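Local coordinates for protein sialyltransferase 0160 (Photobacterium damselae, PDB 4R84) that probably transfers sialic acid from its CMP-activated donor to galactose-containing glycans in alpha-2,6 linkage, using a two-domain GT-B fold, at residues S55-H60 / H105-N110; Q140-Y145 / N165-H170; H207-L212 / A264-G269; D323-L328 / M437-L442. One frame throughout, in Å; residues are numbered along the deposited sequence.

Interaction 1 stands apart from the other three. It is a surface contact of two aromatic rings in the small beta domain, and its centre is about 36 Å from that of interaction 2. Interactions 2, 3 and 4 belong to the sialyltransferase part. Interaction 2 is partly buried and rests on a lysine bond to a helix-end carbonyl. Interaction 3 is again a surface pair of rings, this time between two helix ends. Interaction 4 is buried and combines a CH-pi contact with two water bridges. Interactions 2 and 4 touch: Gln140 CG meets Leu328 CD2 at 3.8 Å. Helix 330-340 packs on both.

Interaction 1 (S55-H60 / H105-N110); sequences SSFLSH and HRYITN
The ring of Phe57 meets the ring of Tyr107, which arrives at its edge and close to its plane. Tyr107 CD1 is the atom that touches, 3.8 Å from Phe57 CE2. Seen from Tyr107, the approach is oblique. The planes make an angle of 75° and the centroids are 6.0 Å apart, an oblique pair. One face of Tyr107 is covered by His105, whose CD2 sits toward the rim. In return Tyr107 CZ lies 3.3 Å above the plane of the His105 ring, over its centre. The tyrosine ring thus lies between His105, two residues earlier in the loop before the strand, and Phe57. Phe57 has a second aromatic partner in Phe98, met edge-to-face.

Tyr107 points toward the other segment from its strand. Phe57 reaches across through its first torsion (chi1 -56°), which sets CG beside the backbone N and opposite the carbonyl carbon. No hydrogen bond joins the two segments, and the contact is small. Pro54 and Thr32 also touch Tyr107, and Thr102 touches Phe57. Next to the rings, Leu58 and Ser59 both face Ile101 in a classic beta bulge. It lies where strand 59-66 starts to pair with strand 92-101, which in turn pairs with strand 106-125. These antiparallel strands are consistent with the immunoglobulin-like beta sandwich of PKD domains.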
loop_
_atom_site.group_PDB
_atom_site.type_symbol
_atom_site.label_atom_id
_atom_site.label_comp_id
_atom_site.label_asym_id
_atom_site.label_seq_id
_atom_site.Cartn_x
_atom_site.Cartn_y
_atom_site.Cartn_z
ATOM N N SER A 55 42.827 13.238 5.243
ATOM C CA SER A 55 42.449 14.634 5.055
ATOM C C SER A 55 43.523 15.433 4.327
ATOM O O SER A 55 43.264 16.546 3.873
ATOM C CB SER A 55 42.147 15.296 6.401
ATOM O OG SER A 55 43.216 15.124 7.318
ATOM N N SER A 56 44.720 14.860 4.198
ATOM C CA SER A 56 45.849 15.579 3.606
ATOM C C SER A 56 46.670 14.719 2.644
ATOM O O SER A 56 46.837 13.518 2.859
ATOM C CB SER A 56 46.761 16.113 4.713
ATOM O OG SER A 56 46.057 16.988 5.578
ATOM N N PHE A 57 47.201 15.351 1.599
ATOM C CA PHE A 57 47.955 14.647 0.563
ATOM C C PHE A 57 49.211 15.400 0.151
ATOM O O PHE A 57 49.280 16.617 0.282
ATOM C CB PHE A 57 47.089 14.434 -0.682
ATOM C CG PHE A 57 45.808 13.705 -0.414
ATOM C CD1 PHE A 57 44.680 14.402 -0.012
ATOM C CD2 PHE A 57 45.724 12.330 -0.575
ATOM C CE1 PHE A 57 43.496 13.747 0.240
ATOM C CE2 PHE A 57 44.535 11.664 -0.331
ATOM C CZ PHE A 57 43.422 12.369 0.078
ATOM N N LEU A 58 50.200 14.671 -0.352
ATOM C CA LEU A 58 51.362 15.300 -0.958
ATOM C C LEU A 58 50.937 16.045 -2.221
ATOM O O LEU A 58 51.387 17.158 -2.484
ATOM C CB LEU A 58 52.443 14.264 -1.277
ATOM C CG LEU A 58 53.123 13.609 -0.075
ATOM C CD1 LEU A 58 54.000 12.462 -0.526
ATOM C CD2 LEU A 58 53.951 14.643 0.684
ATOM N N SER A 59 50.082 15.406 -3.011
ATOM C CA SER A 59 49.483 16.044 -4.177
ATOM C C SER A 59 48.067 15.506 -4.384
ATOM O O SER A 59 47.748 14.411 -3.933
ATOM C CB SER A 59 50.343 15.811 -5.419
ATOM O OG SER A 59 50.432 14.430 -5.717
ATOM N N HIS A 60 47.224 16.280 -5.053
ATOM C CA HIS A 60 45.824 15.876 -5.232
ATOM C C HIS A 60 45.171 16.654 -6.364
ATOM O O HIS A 60 45.608 17.754 -6.706
ATOM C CB HIS A 60 45.052 16.063 -3.925
ATOM C CG HIS A 60 45.119 17.455 -3.370
ATOM N ND1 HIS A 60 44.306 18.478 -3.810
ATOM C CD2 HIS A 60 45.913 17.993 -2.412
ATOM C CE1 HIS A 60 44.592 19.583 -3.144
ATOM N NE2 HIS A 60 45.566 19.316 -2.290
ATOM N N HIS A 105 50.914 5.733 -0.389
ATOM C CA HIS A 105 49.547 5.349 -0.711
ATOM C C HIS A 105 48.916 6.244 -1.771
ATOM O O HIS A 105 49.029 7.466 -1.726
ATOM C CB HIS A 105 48.698 5.369 0.559
ATOM C CG HIS A 105 47.507 4.464 0.510
ATOM N ND1 HIS A 105 47.024 3.801 1.620
ATOM C CD2 HIS A 105 46.684 4.132 -0.513
ATOM C CE1 HIS A 105 45.965 3.089 1.278
ATOM N NE2 HIS A 105 45.736 3.274 -0.010
ATOM N N ARG A 106 48.239 5.614 -2.722
ATOM C CA ARG A 106 47.536 6.333 -3.759
ATOM C C ARG A 106 46.021 6.110 -3.598
ATOM O O ARG A 106 45.560 4.970 -3.444
ATOM C CB ARG A 106 48.046 5.885 -5.120
ATOM C CG ARG A 106 47.373 6.552 -6.314
ATOM C CD ARG A 106 48.202 6.228 -7.594
ATOM N NE ARG A 106 47.491 6.682 -8.808
ATOM C CZ ARG A 106 46.842 5.864 -9.626
ATOM N NH1 ARG A 106 46.764 4.576 -9.301
ATOM N NH2 ARG A 106 46.257 6.330 -10.713
ATOM N N TYR A 107 45.267 7.206 -3.591
ATOM C CA TYR A 107 43.836 7.172 -3.357
ATOM C C TYR A 107 43.147 7.681 -4.598
ATOM O O TYR A 107 43.421 8.779 -5.074
ATOM C CB TYR A 107 43.466 8.032 -2.153
ATOM C CG TYR A 107 44.069 7.550 -0.863
ATOM C CD1 TYR A 107 45.323 7.992 -0.456
ATOM C CD2 TYR A 107 43.391 6.655 -0.052
ATOM C CE1 TYR A 107 45.883 7.549 0.724
ATOM C CE2 TYR A 107 43.939 6.205 1.124
ATOM C CZ TYR A 107 45.187 6.653 1.509
ATOM O OH TYR A 107 45.735 6.210 2.689
ATOM N N ILE A 108 42.211 6.888 -5.096
ATOM C CA ILE A 108 41.379 7.319 -6.198
ATOM C C ILE A 108 39.923 7.177 -5.791
ATOM O O ILE A 108 39.533 6.166 -5.204
ATOM C CB ILE A 108 41.659 6.514 -7.481
ATOM C CG1 ILE A 108 43.082 6.782 -7.983
ATOM C CG2 ILE A 108 40.649 6.870 -8.560
ATOM C CD1 ILE A 108 43.418 6.016 -9.235
ATOM N N THR A 109 39.155 8.234 -6.024
ATOM C CA THR A 109 37.711 8.193 -5.842
ATOM C C THR A 109 37.027 8.505 -7.162
ATOM O O THR A 109 37.302 9.541 -7.785
ATOM C CB THR A 109 37.229 9.204 -4.774
ATOM O OG1 THR A 109 37.560 8.726 -3.464
ATOM C CG2 THR A 109 35.711 9.422 -4.869
ATOM N N ASN A 110 36.128 7.618 -7.582
ATOM C CA ASN A 110 35.340 7.850 -8.775
ATOM C C ASN A 110 33.874 8.012 -8.390
ATOM O O ASN A 110 33.281 7.116 -7.822
ATOM C CB ASN A 110 35.507 6.705 -9.773
ATOM C CG ASN A 110 36.956 6.471 -10.159
ATOM O OD1 ASN A 110 37.660 7.397 -10.564
ATOM N ND2 ASN A 110 37.410 5.232 -10.022
#

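Interaction 2 (Q140-Y145 / N165-H170)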
loop_
_atom_site.group_PDB
_atom_site.type_symbol
_atom_site.label_atom_id
_atom_site.label_comp_id
_atom_site.label_asym_id
_atom_site.label_seq_id
_atom_site.Cartn_x
_atom_site.Cartn_y
_atom_site.Cartn_z
ATOM N N GLN A 140 9.771 3.894 4.183
ATOM C CA GLN A 140 11.001 3.475 3.511
ATOM C C GLN A 140 11.522 4.588 2.604
ATOM O O GLN A 140 12.716 4.879 2.575
ATOM C CB GLN A 140 10.778 2.227 2.658
ATOM C CG GLN A 140 10.330 0.960 3.415
ATOM C CD GLN A 140 9.740 -0.091 2.465
ATOM O OE1 GLN A 140 9.369 0.221 1.334
ATOM N NE2 GLN A 140 9.645 -1.332 2.928
ATOM N N ALA A 141 10.610 5.185 1.848
ATOM C CA ALA A 141 10.985 6.160 0.816
ATOM C C ALA A 141 11.513 7.478 1.372
ATOM O O ALA A 141 12.287 8.171 0.694
ATOM C CB ALA A 141 9.788 6.419 -0.115
ATOM N N LYS A 142 11.082 7.849 2.575
ATOM C CA LYS A 142 11.597 9.052 3.216
ATOM C C LYS A 142 13.099 8.900 3.451
ATOM O O LYS A 142 13.859 9.870 3.351
ATOM C CB LYS A 142 10.869 9.337 4.535
ATOM C CG LYS A 142 11.553 10.415 5.376
ATOM C CD LYS A 142 11.560 11.759 4.678
ATOM C CE LYS A 142 12.508 12.740 5.371
ATOM N NZ LYS A 142 12.382 12.777 6.856
ATOM N N ASP A 143 13.525 7.684 3.776
ATOM C CA ASP A 143 14.942 7.431 3.996
ATOM C C ASP A 143 15.684 7.274 2.687
ATOM O O ASP A 143 16.797 7.780 2.547
ATOM C CB ASP A 143 15.161 6.190 4.867
ATOM C CG ASP A 143 15.078 6.501 6.347
ATOM O OD1 ASP A 143 14.441 7.514 6.717
ATOM O OD2 ASP A 143 15.695 5.752 7.138
ATOM N N GLU A 144 15.082 6.579 1.730
ATOM C CA GLU A 144 15.771 6.326 0.471
ATOM C C GLU A 144 15.764 7.543 -0.453
ATOM O O GLU A 144 16.739 7.786 -1.165
ATOM C CB GLU A 144 15.159 5.132 -0.254
ATOM C CG GLU A 144 15.982 4.671 -1.457
ATOM C CD GLU A 144 15.434 3.414 -2.116
ATOM O OE1 GLU A 144 14.374 2.914 -1.679
ATOM O OE2 GLU A 144 16.070 2.919 -3.074
ATOM N N TYR A 145 14.682 8.320 -0.412
ATOM C CA TYR A 145 14.517 9.484 -1.297
ATOM C C TYR A 145 14.122 10.714 -0.488
ATOM O O TYR A 145 12.981 11.196 -0.544
ATOM C CB TYR A 145 13.476 9.190 -2.382
ATOM C CG TYR A 145 13.855 8.031 -3.259
ATOM C CD1 TYR A 145 14.788 8.189 -4.276
ATOM C CD2 TYR A 145 13.303 6.767 -3.060
ATOM C CE1 TYR A 145 15.155 7.122 -5.083
ATOM C CE2 TYR A 145 13.665 5.690 -3.864
ATOM C CZ TYR A 145 14.591 5.877 -4.873
ATOM O OH TYR A 145 14.959 4.820 -5.677
ATOM N N ASN A 165 5.251 16.060 8.699
ATOM C CA ASN A 165 6.522 16.736 8.481
ATOM C C ASN A 165 7.686 15.744 8.493
ATOM O O ASN A 165 8.641 15.883 7.712
ATOM C CB ASN A 165 6.719 17.831 9.531
ATOM C CG ASN A 165 5.818 19.033 9.289
ATOM O OD1 ASN A 165 5.339 19.246 8.174
ATOM N ND2 ASN A 165 5.559 19.806 10.340
ATOM N N LYS A 166 7.591 14.726 9.342
ATOM C CA LYS A 166 8.608 13.681 9.410
ATOM C C LYS A 166 8.763 12.951 8.087
ATOM O O LYS A 166 9.841 12.454 7.772
ATOM C CB LYS A 166 8.264 12.640 10.493
ATOM C CG LYS A 166 8.274 13.132 11.936
ATOM C CD LYS A 166 8.003 11.966 12.893
ATOM C CE LYS A 166 7.849 12.419 14.337
ATOM N NZ LYS A 166 9.124 12.936 14.932
ATOM N N LEU A 167 7.687 12.902 7.305
ATOM C CA LEU A 167 7.664 12.068 6.113
ATOM C C LEU A 167 7.537 12.862 4.814
ATOM O O LEU A 167 7.326 12.277 3.751
ATOM C CB LEU A 167 6.517 11.038 6.222
ATOM C CG LEU A 167 6.663 9.996 7.344
ATOM C CD1 LEU A 167 5.388 9.161 7.486
ATOM C CD2 LEU A 167 7.832 9.081 7.050
ATOM N N ASN A 168 7.706 14.182 4.900
ATOM C CA ASN A 168 7.575 15.074 3.740
ATOM C C ASN A 168 6.216 14.896 3.055
ATOM O O ASN A 168 6.092 14.874 1.824
ATOM C CB ASN A 168 8.724 14.830 2.755
ATOM C CG ASN A 168 10.057 15.349 3.285
ATOM O OD1 ASN A 168 10.093 16.102 4.254
ATOM N ND2 ASN A 168 11.151 14.947 2.651
ATOM N N ILE A 169 5.198 14.787 3.896
ATOM C CA ILE A 169 3.820 14.645 3.466
ATOM C C ILE A 169 3.044 15.955 3.573
ATOM O O ILE A 169 3.112 16.647 4.594
ATOM C CB ILE A 169 3.098 13.589 4.314
ATOM C CG1 ILE A 169 3.569 12.177 3.950
ATOM C CG2 ILE A 169 1.614 13.715 4.128
ATOM C CD1 ILE A 169 2.983 11.101 4.892
ATOM N N HIS A 170 2.322 16.294 2.509
ATOM C CA HIS A 170 1.280 17.318 2.558
ATOM C C HIS A 170 -0.046 16.608 2.355
ATOM O O HIS A 170 -0.239 15.954 1.339
ATOM C CB HIS A 170 1.498 18.373 1.471
ATOM C CG HIS A 170 0.725 19.643 1.678
ATOM N ND1 HIS A 170 -0.584 19.664 2.113
ATOM C CD2 HIS A 170 1.081 20.939 1.500
ATOM C CE1 HIS A 170 -1.000 20.916 2.196
ATOM N NE2 HIS A 170 -0.009 21.709 1.831
HETATM O O HOH W 1 11.124 12.615 1.064
#
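Lys142 NZ donates a hydrogen bond of 2.7 Å to Lys166 O. The C=O...N angle is 149°, and the donor is tilted 30° from the carbonyl plane. Lys166 is the last residue of helix 161-166. The carbonyl at this helix end would be expected to carry extra negative character, which probably favours the ammonium group.

The lysine chain has to bend to get there. CG is turned away from the backbone N, and bends at chi2 (64°) and near the end of the chain bring NZ to the oxygen. The methylenes pack on the way. Lys142 CB lies 4.0 Å from Leu167 CD2. Farther out, the chain crosses the side chain of Asn168 at about a right angle, with Lys142 CE 3.8 Å from Asn168 ND2. The same amide nitrogen donates to a water at 2.8 Å. That water in turn donates to Tyr145 O, also at 2.8 Å, and ties the end of helix 129-144 to the turn before strand 169-175. Asn168 has positive phi, as the chain reverses from helix to strand.

Both segments lie in beta-alpha-beta units of the Rossmann-type sheet. Helix 129-144 links strand 106-125 to its parallel partner 149-154, and helix 161-166 links 149-154 to 169-175. Arg150 of strand 149-154 bonds to Leu167 O. Leu167 also packs on Ile138 and Ile139 of helix 129-144, and on Leu335 and Ile339 of helix 330-340.

Interaction 3 (H207-L212 / A264-G269)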
loop_
_atom_site.group_PDB
_atom_site.type_symbol
_atom_site.label_atom_id
_atom_site.label_comp_id
_atom_site.label_asym_id
_atom_site.label_seq_id
_atom_site.Cartn_x
_atom_site.Cartn_y
_atom_site.Cartn_z
ATOM N N HIS A 207 -10.595 1.439 -7.682
ATOM C CA HIS A 207 -11.036 2.799 -7.959
ATOM C C HIS A 207 -10.003 3.638 -8.673
ATOM O O HIS A 207 -10.085 4.856 -8.647
ATOM C CB HIS A 207 -11.450 3.461 -6.655
ATOM C CG HIS A 207 -12.591 2.754 -5.996
ATOM N ND1 HIS A 207 -12.408 1.796 -5.023
ATOM C CD2 HIS A 207 -13.923 2.810 -6.223
ATOM C CE1 HIS A 207 -13.582 1.320 -4.651
ATOM N NE2 HIS A 207 -14.518 1.919 -5.365
ATOM N N VAL A 208 -9.063 2.981 -9.345
ATOM C CA VAL A 208 -8.016 3.696 -10.059
ATOM C C VAL A 208 -8.584 4.672 -11.098
ATOM O O VAL A 208 -8.070 5.788 -11.250
ATOM C CB VAL A 208 -7.019 2.713 -10.737
ATOM C CG1 VAL A 208 -7.744 1.756 -11.673
ATOM C CG2 VAL A 208 -5.935 3.481 -11.489
ATOM N N PHE A 209 -9.660 4.284 -11.784
ATOM C CA PHE A 209 -10.194 5.145 -12.833
ATOM C C PHE A 209 -10.916 6.369 -12.273
ATOM O O PHE A 209 -11.068 7.381 -12.960
ATOM C CB PHE A 209 -11.149 4.374 -13.756
ATOM C CG PHE A 209 -11.528 5.154 -14.975
ATOM C CD1 PHE A 209 -10.610 5.351 -15.990
ATOM C CD2 PHE A 209 -12.791 5.714 -15.097
ATOM C CE1 PHE A 209 -10.938 6.089 -17.108
ATOM C CE2 PHE A 209 -13.129 6.451 -16.217
ATOM C CZ PHE A 209 -12.195 6.639 -17.221
ATOM N N ASN A 210 -11.375 6.283 -11.032
ATOM C CA ASN A 210 -11.980 7.456 -10.407
ATOM C C ASN A 210 -10.919 8.411 -9.861
ATOM O O ASN A 210 -11.199 9.589 -9.648
ATOM C CB ASN A 210 -12.932 7.043 -9.287
ATOM C CG ASN A 210 -14.245 6.505 -9.808
ATOM O OD1 ASN A 210 -14.651 6.803 -10.936
ATOM N ND2 ASN A 210 -14.927 5.722 -8.985
ATOM N N ASN A 211 -9.711 7.902 -9.625
ATOM C CA ASN A 211 -8.694 8.713 -8.949
ATOM C C ASN A 211 -7.602 9.312 -9.826
ATOM O O ASN A 211 -7.159 10.432 -9.564
ATOM C CB ASN A 211 -8.012 7.892 -7.844
ATOM C CG ASN A 211 -8.921 7.642 -6.648
ATOM O OD1 ASN A 211 -9.865 8.398 -6.388
ATOM N ND2 ASN A 211 -8.636 6.568 -5.911
ATOM N N LEU A 212 -7.141 8.587 -10.844
ATOM C CA LEU A 212 -5.978 9.070 -11.605
ATOM C C LEU A 212 -6.307 9.958 -12.818
ATOM O O LEU A 212 -5.606 10.950 -13.047
ATOM C CB LEU A 212 -5.112 7.890 -12.064
ATOM C CG LEU A 212 -4.565 7.011 -10.923
ATOM C CD1 LEU A 212 -3.495 6.045 -11.435
ATOM C CD2 LEU A 212 -3.991 7.859 -9.791
ATOM N N ALA A 264 -6.515 5.245 -23.384
ATOM C CA ALA A 264 -5.488 6.170 -23.882
ATOM C C ALA A 264 -6.064 7.484 -24.416
ATOM O O ALA A 264 -5.562 8.564 -24.097
ATOM C CB ALA A 264 -4.660 5.490 -24.959
ATOM N N ASN A 265 -7.102 7.395 -25.244
ATOM C CA ASN A 265 -7.691 8.591 -25.837
ATOM C C ASN A 265 -8.443 9.429 -24.818
ATOM O O ASN A 265 -8.498 10.648 -24.932
ATOM C CB ASN A 265 -8.630 8.223 -26.987
ATOM C CG ASN A 265 -7.902 7.585 -28.150
ATOM O OD1 ASN A 265 -6.706 7.780 -28.328
ATOM N ND2 ASN A 265 -8.630 6.811 -28.949
ATOM N N TYR A 266 -9.025 8.770 -23.824
ATOM C CA TYR A 266 -9.720 9.478 -22.757
ATOM C C TYR A 266 -8.720 10.295 -21.948
ATOM O O TYR A 266 -8.955 11.467 -21.634
ATOM C CB TYR A 266 -10.466 8.492 -21.854
ATOM C CG TYR A 266 -11.252 9.161 -20.757
ATOM C CD1 TYR A 266 -12.509 9.703 -21.010
ATOM C CD2 TYR A 266 -10.751 9.237 -19.462
ATOM C CE1 TYR A 266 -13.235 10.318 -20.009
ATOM C CE2 TYR A 266 -11.472 9.849 -18.457
ATOM C CZ TYR A 266 -12.717 10.387 -18.737
ATOM O OH TYR A 266 -13.444 10.992 -17.734
ATOM N N LEU A 267 -7.598 9.666 -21.615
ATOM C CA LEU A 267 -6.556 10.343 -20.868
ATOM C C LEU A 267 -5.960 11.489 -21.683
ATOM O O LEU A 267 -5.658 12.547 -21.129
ATOM C CB LEU A 267 -5.456 9.366 -20.437
ATOM C CG LEU A 267 -5.865 8.243 -19.472
ATOM C CD1 LEU A 267 -4.650 7.367 -19.106
ATOM C CD2 LEU A 267 -6.481 8.842 -18.227
ATOM N N ALA A 268 -5.817 11.277 -22.993
ATOM C CA ALA A 268 -5.216 12.281 -23.884
ATOM C C ALA A 268 -6.156 13.462 -24.147
ATOM O O ALA A 268 -5.756 14.462 -24.746
ATOM C CB ALA A 268 -4.793 11.640 -25.199
ATOM N N GLY A 269 -7.405 13.326 -23.716
ATOM C CA GLY A 269 -8.401 14.375 -23.850
ATOM C C GLY A 269 -8.855 14.618 -25.275
ATOM O O GLY A 269 -9.178 15.746 -25.652
#
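Phe209 and Tyr266 reach each other because both have extended first torsions. Chi1 is -170° in Phe209 and -178° in Tyr266, which sends each ring away from its backbone N and beside its carbonyl carbon. Tyr266 points toward the other segment from the start. Phe209 sets off at an angle to it, and only the far part of its ring arrives.

The closest atoms are Phe209 CZ and Tyr266 CE2, 3.5 Å apart. Phe209 CE1 also touches, 3.9 Å from Tyr266 CD2. The rings therefore meet along the CE1 and CZ atoms of one and the CD2 and CE2 atoms of the other. Their planes are inclined by 40° and their centroids are 5.3 Å apart. This is an oblique pair. No hydrogen bond crosses between the segments.

His207 is at the N-cap position, right before helix 208-211. In that short helix Val208 O accepts from both Asn211 N and Leu212 N. On the other side helix 252-267 closes in a Schellman motif, with Gly269 at positive phi and its N bonded to Tyr266 O. The same oxygen accepts from Gln217 NE2.

Helix 208-211 follows strand 197-204 of the large mixed sheet. Leu212 packs down on Phe201 and Thr203 of that strand and on Ile230 of strand 225-233. Helix 252-267 lies farther out, with Pro213 of helix 213-219 touching both Tyr266 and Leu267. The aromatic pair joins this outer helix to helix 208-211 near the surface.

Interaction 4 (D323-L328 / M437-L442)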
loop_
_atom_site.group_PDB
_atom_site.type_symbol
_atom_site.label_atom_id
_atom_site.label_comp_id
_atom_site.label_asym_id
_atom_site.label_seq_id
_atom_site.Cartn_x
_atom_site.Cartn_y
_atom_site.Cartn_z
ATOM N N ASP A 323 5.206 -8.798 5.016
ATOM C CA ASP A 323 6.290 -8.824 5.987
ATOM C C ASP A 323 7.205 -7.605 5.954
ATOM O O ASP A 323 8.297 -7.632 6.517
ATOM C CB ASP A 323 7.124 -10.090 5.780
ATOM C CG ASP A 323 7.742 -10.153 4.401
ATOM O OD1 ASP A 323 7.307 -9.381 3.518
ATOM O OD2 ASP A 323 8.661 -10.975 4.198
ATOM N N GLU A 324 6.768 -6.525 5.327
ATOM C CA GLU A 324 7.666 -5.381 5.190
ATOM C C GLU A 324 7.843 -4.603 6.500
ATOM O O GLU A 324 8.893 -3.999 6.738
ATOM C CB GLU A 324 7.168 -4.460 4.078
ATOM C CG GLU A 324 7.439 -5.022 2.693
ATOM C CD GLU A 324 7.124 -4.038 1.582
ATOM O OE1 GLU A 324 6.426 -3.036 1.843
ATOM O OE2 GLU A 324 7.584 -4.268 0.446
ATOM N N PHE A 325 6.808 -4.605 7.337
ATOM C CA PHE A 325 6.869 -3.927 8.629
ATOM C C PHE A 325 8.042 -4.419 9.470
ATOM O O PHE A 325 8.774 -3.628 10.064
ATOM C CB PHE A 325 5.550 -4.131 9.390
ATOM C CG PHE A 325 5.553 -3.580 10.789
ATOM C CD1 PHE A 325 5.282 -2.246 11.029
ATOM C CD2 PHE A 325 5.782 -4.414 11.872
ATOM C CE1 PHE A 325 5.257 -1.754 12.327
ATOM C CE2 PHE A 325 5.757 -3.924 13.178
ATOM C CZ PHE A 325 5.499 -2.602 13.403
ATOM N N ALA A 326 8.202 -5.736 9.514
ATOM C CA ALA A 326 9.222 -6.367 10.338
ATOM C C ALA A 326 10.629 -6.044 9.852
ATOM O O ALA A 326 11.582 -6.129 10.627
ATOM C CB ALA A 326 9.010 -7.875 10.372
ATOM N N LYS A 327 10.753 -5.677 8.576
ATOM C CA LYS A 327 12.050 -5.335 7.989
ATOM C C LYS A 327 12.367 -3.860 8.211
ATOM O O LYS A 327 13.484 -3.405 7.956
ATOM C CB LYS A 327 12.075 -5.632 6.488
ATOM C CG LYS A 327 11.836 -7.073 6.092
ATOM C CD LYS A 327 11.900 -7.212 4.572
ATOM C CE LYS A 327 11.375 -8.560 4.103
ATOM N NZ LYS A 327 12.138 -9.708 4.668
ATOM N N LEU A 328 11.381 -3.105 8.680
ATOM C CA LEU A 328 11.636 -1.725 9.049
ATOM C C LEU A 328 12.519 -1.715 10.285
ATOM O O LEU A 328 12.571 -2.694 11.038
ATOM C CB LEU A 328 10.329 -0.959 9.322
ATOM C CG LEU A 328 9.366 -0.683 8.158
ATOM C CD1 LEU A 328 8.093 -0.055 8.702
ATOM C CD2 LEU A 328 10.006 0.251 7.135
ATOM N N MET A 437 -2.445 -8.149 10.622
ATOM C CA MET A 437 -1.723 -9.021 9.714
ATOM C C MET A 437 -0.414 -8.350 9.272
ATOM O O MET A 437 0.608 -9.012 9.116
ATOM C CB MET A 437 -2.612 -9.380 8.523
ATOM C CG MET A 437 -1.916 -10.018 7.377
ATOM S SD MET A 437 -1.418 -8.700 6.271
ATOM C CE MET A 437 -2.913 -7.737 6.103
ATOM N N MET A 438 -0.447 -7.039 9.062
ATOM C CA MET A 438 0.724 -6.268 8.612
ATOM C C MET A 438 1.851 -6.255 9.637
ATOM O O MET A 438 3.028 -6.191 9.291
ATOM C CB MET A 438 0.329 -4.819 8.302
ATOM C CG MET A 438 -0.553 -4.622 7.078
ATOM S SD MET A 438 0.265 -4.971 5.508
ATOM C CE MET A 438 1.525 -3.689 5.444
ATOM N N THR A 439 1.482 -6.273 10.912
ATOM C CA THR A 439 2.463 -6.130 11.981
ATOM C C THR A 439 2.765 -7.458 12.662
ATOM O O THR A 439 3.384 -7.489 13.739
ATOM C CB THR A 439 1.984 -5.116 13.043
ATOM O OG1 THR A 439 0.723 -5.552 13.581
ATOM C CG2 THR A 439 1.814 -3.724 12.432
ATOM N N ASP A 440 2.341 -8.540 12.008
ATOM C CA ASP A 440 2.560 -9.910 12.475
ATOM C C ASP A 440 1.946 -10.115 13.847
ATOM O O ASP A 440 2.530 -10.773 14.707
ATOM C CB ASP A 440 4.055 -10.246 12.496
ATOM C CG ASP A 440 4.318 -11.741 12.497
ATOM O OD1 ASP A 440 3.389 -12.513 12.167
ATOM O OD2 ASP A 440 5.455 -12.146 12.819
ATOM N N MET A 441 0.751 -9.564 14.049
ATOM C CA MET A 441 0.092 -9.646 15.352
ATOM C C MET A 441 -1.239 -10.399 15.283
ATOM O O MET A 441 -2.123 -10.208 16.124
ATOM C CB MET A 441 -0.136 -8.250 15.932
ATOM C CG MET A 441 1.139 -7.595 16.498
ATOM S SD MET A 441 1.807 -8.559 17.884
ATOM C CE MET A 441 0.525 -8.273 19.102
ATOM N N LEU A 442 -1.385 -11.260 14.287
ATOM C CA LEU A 442 -2.568 -12.116 14.254
ATOM C C LEU A 442 -2.537 -13.082 15.428
ATOM O O LEU A 442 -1.462 -13.514 15.859
ATOM C CB LEU A 442 -2.659 -12.881 12.938
ATOM C CG LEU A 442 -3.065 -12.008 11.748
ATOM C CD1 LEU A 442 -2.923 -12.794 10.476
ATOM C CD2 LEU A 442 -4.493 -11.486 11.901
HETATM O O HOH W 2 4.006 -5.475 6.801
HETATM O O HOH W 3 5.868 -7.723 9.254
#
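In this GT-B fold the contact joins connections that leave the two Rossmann-type sheets. Segment 323-328 comes just after strand 317-319 of the large mixed sheet. Segment 437-442 comes, in the chain, between strands 425-427 and 445-447 of the four-stranded parallel sheet. The contact is buried.

Its centre is a CH-pi contact between Thr439 and Phe325. Thr439 CG2 stands over the middle of the phenylalanine ring, 3.8 Å from the centroid and only 3° off the ring normal. Phe325 reaches it with chi1 at 175°, which points the ring at the other segment. Thr439 OG1 is turned (chi1 58°) to lie between its backbone N and carbonyl carbon, and bonds to Val435 O one turn back in helix 434-438. Phe336 and Leu337 of helix 330-340 pack on both residues.

The polar link runs through water. Met438 O, at the end of its helix, accepts from two waters. One lies 2.8 Å from Met438 O and accepts from Phe325 N; the other lies 3.2 Å from Met438 O and accepts from Ala326 N. Beside them, Phe325 CB lies 3.3 Å from Met438 O.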